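Local coordinates for protein endonuclease II (Enterobacteria phage t4, PDB 2WSH) that nicks and cleaves cytosine-containing host DNA in a sequence-specific, magnesium-dependent way, as a homotetrameric GIY-YIG endonuclease that helps the phage scavenge host nucleotides, at residues Y15-L23 against L34-A45. The protein carries 1 engineered substitution. Sequence-based numbering, arbitrary orientation.
Sequences YSFIKYTEL and LSIPNKYNVIYA. With PO4 (phosphate ion), chain E.
With its CG trans to the backbone N (chi1 179°), the ring of Y20 reaches across to residues 36-39 of the loop leading into strand 42-48, where its hydroxyl meets the backbone of P37. I36 holds CG1 between its own N and carbonyl carbon (chi1 48°), which brings CD1 to 3.6 Å from Y20 CE2, the two side chains crossing nearly at right angles. Y20 OH donates to P37 O at 2.7 Å, tilted 19° out of the carbonyl plane, and the acceptor lies at the edge of the ring. K39 runs past the same ring in the opposite direction, its CB 4.0 Å from Y20 CE1. Beside it, T21 rests on I36 CG2, and L23 CD2 touches L34 CD2 at 3.9 Å. At the far end F17 packs its CZ 3.8 Å from I43 CG2 and its CE1 4.0 Å from A45 CB. Residues 42-44 occupy the GIY position of the GIY-YIG fold. Y44 sets its CB away from 15-23; its OH lies very close, at a doubtful length, to a phosphate ion, probably from the crystallisation liquor, also bound by R64, K83 and Y54 of the YIG element. Strands 18-23 and 42-48 do not pair directly: both are antiparallel to strand 97-111, where Y20 and T21 form a classic beta bulge opposite F99. Helix 61-73 packs on Y20 and L34 through L61, R62 and I65, while F128 of helix 121-132 stacks edge-to-face with F17, and its I121 and A125 touch I43.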
ATOM      1  N   TYR A  15      -2.251  -6.220 -20.456  1.00 33.33           N
ATOM      2  CA  TYR A  15      -1.682  -5.297 -19.482  1.00 35.91           C
ATOM      3  C   TYR A  15      -2.235  -3.888 -19.604  1.00 36.07           C
ATOM      4  O   TYR A  15      -1.660  -2.937 -19.076  1.00 36.13           O
ATOM      5  CB  TYR A  15      -0.158  -5.294 -19.591  1.00 31.37           C
ATOM      6  CG  TYR A  15       0.433  -6.634 -19.252  1.00 25.07           C
ATOM      7  CD1 TYR A  15       0.696  -6.980 -17.934  1.00 30.18           C
ATOM      8  CD2 TYR A  15       0.701  -7.569 -20.243  1.00 29.71           C
ATOM      9  CE1 TYR A  15       1.224  -8.210 -17.611  1.00 37.04           C
ATOM     10  CE2 TYR A  15       1.231  -8.804 -19.927  1.00 28.81           C
ATOM     11  CZ  TYR A  15       1.488  -9.120 -18.610  1.00 36.34           C
ATOM     12  OH  TYR A  15       2.015 -10.346 -18.282  1.00 41.33           O
ATOM     13  N   SER A  16      -3.357  -3.765 -20.301  1.00 33.40           N
ATOM     14  CA  SER A  16      -4.044  -2.489 -20.434  1.00 29.37           C
ATOM     15  C   SER A  16      -3.133  -1.379 -20.947  1.00 30.65           C
ATOM     16  O   SER A  16      -3.112  -0.277 -20.403  1.00 30.48           O
ATOM     17  CB  SER A  16      -4.691  -2.082 -19.109  1.00 34.06           C
ATOM     18  OG  SER A  16      -5.780  -2.937 -18.796  1.00 40.48           O
ATOM     19  N   PHE A  17      -2.373  -1.674 -21.995  1.00 32.60           N
ATOM     20  CA  PHE A  17      -1.654  -0.628 -22.703  1.00 27.71           C
ATOM     21  C   PHE A  17      -2.608   0.009 -23.696  1.00 22.99           C
ATOM     22  O   PHE A  17      -3.254  -0.681 -24.480  1.00 29.78           O
ATOM     23  CB  PHE A  17      -0.433  -1.191 -23.433  1.00 28.13           C
ATOM     24  CG  PHE A  17       0.771  -1.379 -22.552  1.00 21.73           C
ATOM     25  CD1 PHE A  17       1.676  -0.345 -22.364  1.00 24.12           C
ATOM     26  CD2 PHE A  17       1.008  -2.592 -21.925  1.00 26.79           C
ATOM     27  CE1 PHE A  17       2.788  -0.515 -21.560  1.00 19.36           C
ATOM     28  CE2 PHE A  17       2.118  -2.770 -21.117  1.00 22.32           C
ATOM     29  CZ  PHE A  17       3.007  -1.729 -20.934  1.00 22.69           C
ATOM     30  N   ILE A  18      -2.711   1.328 -23.648  1.00 30.35           N
ATOM     31  CA  ILE A  18      -3.560   2.052 -24.577  1.00 29.30           C
ATOM     32  C   ILE A  18      -2.683   2.825 -25.555  1.00 31.80           C
ATOM     33  O   ILE A  18      -1.728   3.488 -25.150  1.00 29.40           O
ATOM     34  CB  ILE A  18      -4.508   2.995 -23.830  1.00 28.68           C
ATOM     35  CG1 ILE A  18      -5.509   2.178 -23.010  1.00 29.53           C
ATOM     36  CG2 ILE A  18      -5.237   3.913 -24.800  1.00 37.76           C
ATOM     37  CD1 ILE A  18      -6.227   2.973 -21.958  1.00 33.84           C
ATOM     38  N   LYS A  19      -2.991   2.717 -26.843  1.00 24.36           N
ATOM     39  CA  LYS A  19      -2.209   3.409 -27.860  1.00 29.25           C
ATOM     40  C   LYS A  19      -2.243   4.908 -27.631  1.00 35.03           C
ATOM     41  O   LYS A  19      -3.309   5.509 -27.502  1.00 30.03           O
ATOM     42  CB  LYS A  19      -2.702   3.083 -29.269  1.00 36.12           C
ATOM     43  CG  LYS A  19      -2.101   3.994 -30.327  1.00 31.21           C
ATOM     44  CD  LYS A  19      -2.193   3.396 -31.717  1.00 48.18           C
ATOM     45  CE  LYS A  19      -1.598   4.344 -32.743  1.00 46.54           C
ATOM     46  NZ  LYS A  19      -1.622   3.778 -34.118  1.00 49.31           N
ATOM     47  N   TYR A  20      -1.062   5.509 -27.578  1.00 21.84           N
ATOM     48  CA  TYR A  20      -0.943   6.923 -27.285  1.00 24.62           C
ATOM     49  C   TYR A  20      -0.772   7.713 -28.572  1.00 29.72           C
ATOM     50  O   TYR A  20      -1.522   8.646 -28.834  1.00 29.76           O
ATOM     51  CB  TYR A  20       0.230   7.168 -26.337  1.00 30.50           C
ATOM     52  CG  TYR A  20       0.451   8.622 -25.988  1.00 29.37           C
ATOM     53  CD1 TYR A  20      -0.476   9.329 -25.233  1.00 28.14           C
ATOM     54  CD2 TYR A  20       1.596   9.286 -26.405  1.00 32.94           C
ATOM     55  CE1 TYR A  20      -0.270  10.662 -24.914  1.00 35.59           C
ATOM     56  CE2 TYR A  20       1.809  10.614 -26.093  1.00 28.18           C
ATOM     57  CZ  TYR A  20       0.877  11.297 -25.345  1.00 37.08           C
ATOM     58  OH  TYR A  20       1.100  12.618 -25.034  1.00 34.56           O
ATOM     59  N   THR A  21       0.215   7.340 -29.376  1.00 31.46           N
ATOM     60  CA  THR A  21       0.412   7.999 -30.660  1.00 29.37           C
ATOM     61  C   THR A  21       1.240   7.163 -31.623  1.00 29.58           C
ATOM     62  O   THR A  21       1.785   6.119 -31.262  1.00 29.30           O
ATOM     63  CB  THR A  21       1.068   9.391 -30.506  1.00 35.83           C
ATOM     64  OG1 THR A  21       0.999  10.094 -31.754  1.00 29.26           O
ATOM     65  CG2 THR A  21       2.528   9.258 -30.091  1.00 33.28           C
ATOM     66  N   GLU A  22       1.319   7.639 -32.858  1.00 29.81           N
ATOM     67  CA  GLU A  22       2.098   6.991 -33.898  1.00 23.15           C
ATOM     68  C   GLU A  22       3.022   8.036 -34.501  1.00 37.87           C
ATOM     69  O   GLU A  22       2.669   9.212 -34.569  1.00 41.77           O
ATOM     70  CB  GLU A  22       1.160   6.418 -34.961  1.00 33.12           C
ATOM     71  CG  GLU A  22       1.843   5.830 -36.182  1.00 42.76           C
ATOM     72  CD  GLU A  22       0.880   5.039 -37.052  1.00 45.83           C
ATOM     73  OE1 GLU A  22      -0.181   4.630 -36.540  1.00 45.98           O
ATOM     74  OE2 GLU A  22       1.185   4.820 -38.243  1.00 49.81           O
ATOM     75  N   LEU A  23       4.216   7.621 -34.912  1.00 30.83           N
ATOM     76  CA  LEU A  23       5.138   8.535 -35.576  1.00 38.52           C
ATOM     77  C   LEU A  23       5.092   8.311 -37.083  1.00 45.78           C
ATOM     78  O   LEU A  23       4.963   7.179 -37.543  1.00 49.59           O
ATOM     79  CB  LEU A  23       6.565   8.349 -35.057  1.00 33.11           C
ATOM     80  CG  LEU A  23       6.801   8.653 -33.579  1.00 33.25           C
ATOM     81  CD1 LEU A  23       8.280   8.560 -33.257  1.00 31.96           C
ATOM     82  CD2 LEU A  23       6.263  10.028 -33.225  1.00 36.16           C
ATOM     83  N   LEU A  34       3.003  16.397 -33.270  1.00 46.52           N
ATOM     84  CA  LEU A  34       2.090  15.541 -32.535  1.00 47.63           C
ATOM     85  C   LEU A  34       1.042  16.357 -31.793  1.00 56.58           C
ATOM     86  O   LEU A  34       1.367  17.139 -30.898  1.00 58.02           O
ATOM     87  CB  LEU A  34       2.865  14.677 -31.541  1.00 45.89           C
ATOM     88  CG  LEU A  34       4.070  13.923 -32.102  1.00 41.49           C
ATOM     89  CD1 LEU A  34       4.821  13.232 -30.981  1.00 36.07           C
ATOM     90  CD2 LEU A  34       3.640  12.924 -33.169  1.00 41.62           C
ATOM     91  N   SER A  35      -0.217  16.176 -32.176  1.00 51.04           N
ATOM     92  CA  SER A  35      -1.321  16.767 -31.437  1.00 62.84           C
ATOM     93  C   SER A  35      -1.871  15.710 -30.489  1.00 56.31           C
ATOM     94  O   SER A  35      -2.636  14.833 -30.891  1.00 61.54           O
ATOM     95  CB  SER A  35      -2.408  17.274 -32.386  1.00 66.17           C
ATOM     96  OG  SER A  35      -3.202  18.271 -31.763  1.00 71.00           O
ATOM     97  N   ILE A  36      -1.456  15.790 -29.230  1.00 54.21           N
ATOM     98  CA  ILE A  36      -1.803  14.779 -28.242  1.00 54.36           C
ATOM     99  C   ILE A  36      -1.916  15.403 -26.857  1.00 55.61           C
ATOM    100  O   ILE A  36      -1.137  16.290 -26.508  1.00 53.79           O
ATOM    101  CB  ILE A  36      -0.739  13.667 -28.199  1.00 52.16           C
ATOM    102  CG1 ILE A  36       0.660  14.285 -28.137  1.00 51.67           C
ATOM    103  CG2 ILE A  36      -0.861  12.757 -29.412  1.00 50.43           C
ATOM    104  CD1 ILE A  36       1.779  13.310 -28.437  1.00 51.81           C
ATOM    105  N   PRO A  37      -2.895  14.946 -26.064  1.00 60.07           N
ATOM    106  CA  PRO A  37      -3.008  15.416 -24.681  1.00 52.10           C
ATOM    107  C   PRO A  37      -1.843  14.855 -23.885  1.00 45.11           C
ATOM    108  O   PRO A  37      -1.194  13.912 -24.334  1.00 48.65           O
ATOM    109  CB  PRO A  37      -4.319  14.784 -24.197  1.00 55.93           C
ATOM    110  CG  PRO A  37      -5.016  14.289 -25.430  1.00 57.33           C
ATOM    111  CD  PRO A  37      -3.931  13.957 -26.398  1.00 62.17           C
ATOM    112  N   ASN A  38      -1.550  15.421 -22.722  0.54 43.66           N
ATOM    113  CA  ASN A  38      -0.424  14.905 -21.955  0.54 43.07           C
ATOM    114  C   ASN A  38      -0.826  13.746 -21.051  0.54 43.45           C
ATOM    115  O   ASN A  38      -1.992  13.585 -20.696  0.54 41.41           O
ATOM    116  CB  ASN A  38       0.286  16.008 -21.169  0.54 42.19           C
ATOM    117  CG  ASN A  38       1.786  15.771 -21.062  0.54 42.37           C
ATOM    118  OD1 ASN A  38       2.562  16.705 -20.862  0.54 43.92           O
ATOM    119  ND2 ASN A  38       2.200  14.517 -21.210  0.54 32.54           N
ATOM    120  N   LYS A  39       0.163  12.940 -20.694  1.00 40.00           N
ATOM    121  CA  LYS A  39      -0.045  11.723 -19.934  1.00 38.68           C
ATOM    122  C   LYS A  39       1.165  11.569 -19.024  1.00 40.45           C
ATOM    123  O   LYS A  39       2.301  11.550 -19.494  1.00 40.28           O
ATOM    124  CB  LYS A  39      -0.203  10.526 -20.872  1.00 38.17           C
ATOM    125  CG  LYS A  39      -0.908   9.333 -20.246  1.00 42.57           C
ATOM    126  CD  LYS A  39      -1.626   8.509 -21.298  1.00 45.27           C
ATOM    127  CE  LYS A  39      -3.013   9.065 -21.595  1.00 50.11           C
ATOM    128  NZ  LYS A  39      -4.012   8.657 -20.562  1.00 48.91           N
ATOM    129  N   TYR A  40       0.920  11.486 -17.721  1.00 34.51           N
ATOM    130  CA  TYR A  40       1.995  11.522 -16.740  1.00 37.13           C
ATOM    131  C   TYR A  40       2.122  10.208 -15.983  1.00 36.95           C
ATOM    132  O   TYR A  40       1.141   9.489 -15.800  1.00 34.15           O
ATOM    133  CB  TYR A  40       1.761  12.660 -15.744  1.00 39.40           C
ATOM    134  CG  TYR A  40       1.412  13.983 -16.387  1.00 38.33           C
ATOM    135  CD1 TYR A  40       2.405  14.868 -16.788  1.00 46.03           C
ATOM    136  CD2 TYR A  40       0.087  14.348 -16.593  1.00 43.73           C
ATOM    137  CE1 TYR A  40       2.089  16.082 -17.378  1.00 45.99           C
ATOM    138  CE2 TYR A  40      -0.239  15.559 -17.183  1.00 39.75           C
ATOM    139  CZ  TYR A  40       0.765  16.422 -17.572  1.00 46.54           C
ATOM    140  OH  TYR A  40       0.442  17.624 -18.159  1.00 49.82           O
ATOM    141  N   ASN A  41       3.342   9.903 -15.551  1.00 32.44           N
ATOM    142  CA  ASN A  41       3.578   8.776 -14.654  1.00 29.73           C
ATOM    143  C   ASN A  41       3.153   7.437 -15.254  1.00 29.98           C
ATOM    144  O   ASN A  41       2.290   6.750 -14.710  1.00 31.50           O
ATOM    145  CB  ASN A  41       2.850   9.016 -13.330  1.00 37.36           C
ATOM    146  CG  ASN A  41       3.422   8.204 -12.189  1.00 44.93           C
ATOM    147  OD1 ASN A  41       2.748   7.961 -11.189  1.00 46.47           O
ATOM    148  ND2 ASN A  41       4.675   7.779 -12.330  1.00 35.09           N
ATOM    149  N   VAL A  42       3.759   7.062 -16.376  1.00 31.58           N
ATOM    150  CA  VAL A  42       3.351   5.847 -17.072  1.00 24.20           C
ATOM    151  C   VAL A  42       4.518   4.959 -17.480  1.00 27.29           C
ATOM    152  O   VAL A  42       5.663   5.408 -17.591  1.00 24.62           O
ATOM    153  CB  VAL A  42       2.566   6.169 -18.362  1.00 25.14           C
ATOM    154  CG1 VAL A  42       1.295   6.944 -18.044  1.00 21.18           C
ATOM    155  CG2 VAL A  42       3.449   6.945 -19.328  1.00 22.02           C
ATOM    156  N   ILE A  43       4.206   3.690 -17.701  1.00 22.13           N
ATOM    157  CA  ILE A  43       5.084   2.802 -18.441  1.00 22.76           C
ATOM    158  C   ILE A  43       4.708   2.988 -19.896  1.00 25.88           C
ATOM    159  O   ILE A  43       3.529   2.960 -20.245  1.00 22.36           O
ATOM    160  CB  ILE A  43       4.860   1.335 -18.054  1.00 22.68           C
ATOM    161  CG1 ILE A  43       5.321   1.087 -16.617  1.00 26.02           C
ATOM    162  CG2 ILE A  43       5.573   0.402 -19.031  1.00 21.05           C
ATOM    163  CD1 ILE A  43       6.788   1.396 -16.385  1.00 23.16           C
ATOM    164  N   TYR A  44       5.695   3.217 -20.751  1.00 20.99           N
ATOM    165  CA  TYR A  44       5.393   3.314 -22.168  1.00 18.05           C
ATOM    166  C   TYR A  44       6.043   2.194 -22.958  1.00 20.10           C
ATOM    167  O   TYR A  44       7.043   1.619 -22.539  1.00 21.41           O
ATOM    168  CB  TYR A  44       5.720   4.700 -22.735  1.00 23.48           C
ATOM    169  CG  TYR A  44       7.186   5.042 -22.892  1.00 23.08           C
ATOM    170  CD1 TYR A  44       7.841   4.821 -24.097  1.00 18.96           C
ATOM    171  CD2 TYR A  44       7.900   5.629 -21.855  1.00 19.56           C
ATOM    172  CE1 TYR A  44       9.170   5.156 -24.262  1.00 17.30           C
ATOM    173  CE2 TYR A  44       9.237   5.963 -22.009  1.00 26.42           C
ATOM    174  CZ  TYR A  44       9.862   5.725 -23.218  1.00 26.05           C
ATOM    175  OH  TYR A  44      11.182   6.055 -23.389  1.00 21.08           O
ATOM    176  N   ALA A  45       5.440   1.870 -24.091  1.00 17.84           N
ATOM    177  CA  ALA A  45       5.928   0.791 -24.922  1.00 18.60           C
ATOM    178  C   ALA A  45       6.110   1.310 -26.334  1.00 21.05           C
ATOM    179  O   ALA A  45       5.247   2.006 -26.867  1.00 21.24           O
ATOM    180  CB  ALA A  45       4.952  -0.377 -24.902  1.00 20.65           C
TER
HETATM  181  P   PO4 E1133      13.876   6.793 -21.285  1.00 68.17           P
HETATM  182  O1  PO4 E1133      13.587   5.315 -21.187  1.00 39.33           O
HETATM  183  O2  PO4 E1133      13.989   7.386 -19.899  1.00 62.29           O
HETATM  184  O3  PO4 E1133      15.160   7.047 -22.043  1.00 44.64           O
HETATM  185  O4  PO4 E1133      12.726   7.423 -22.028  1.00 47.20           O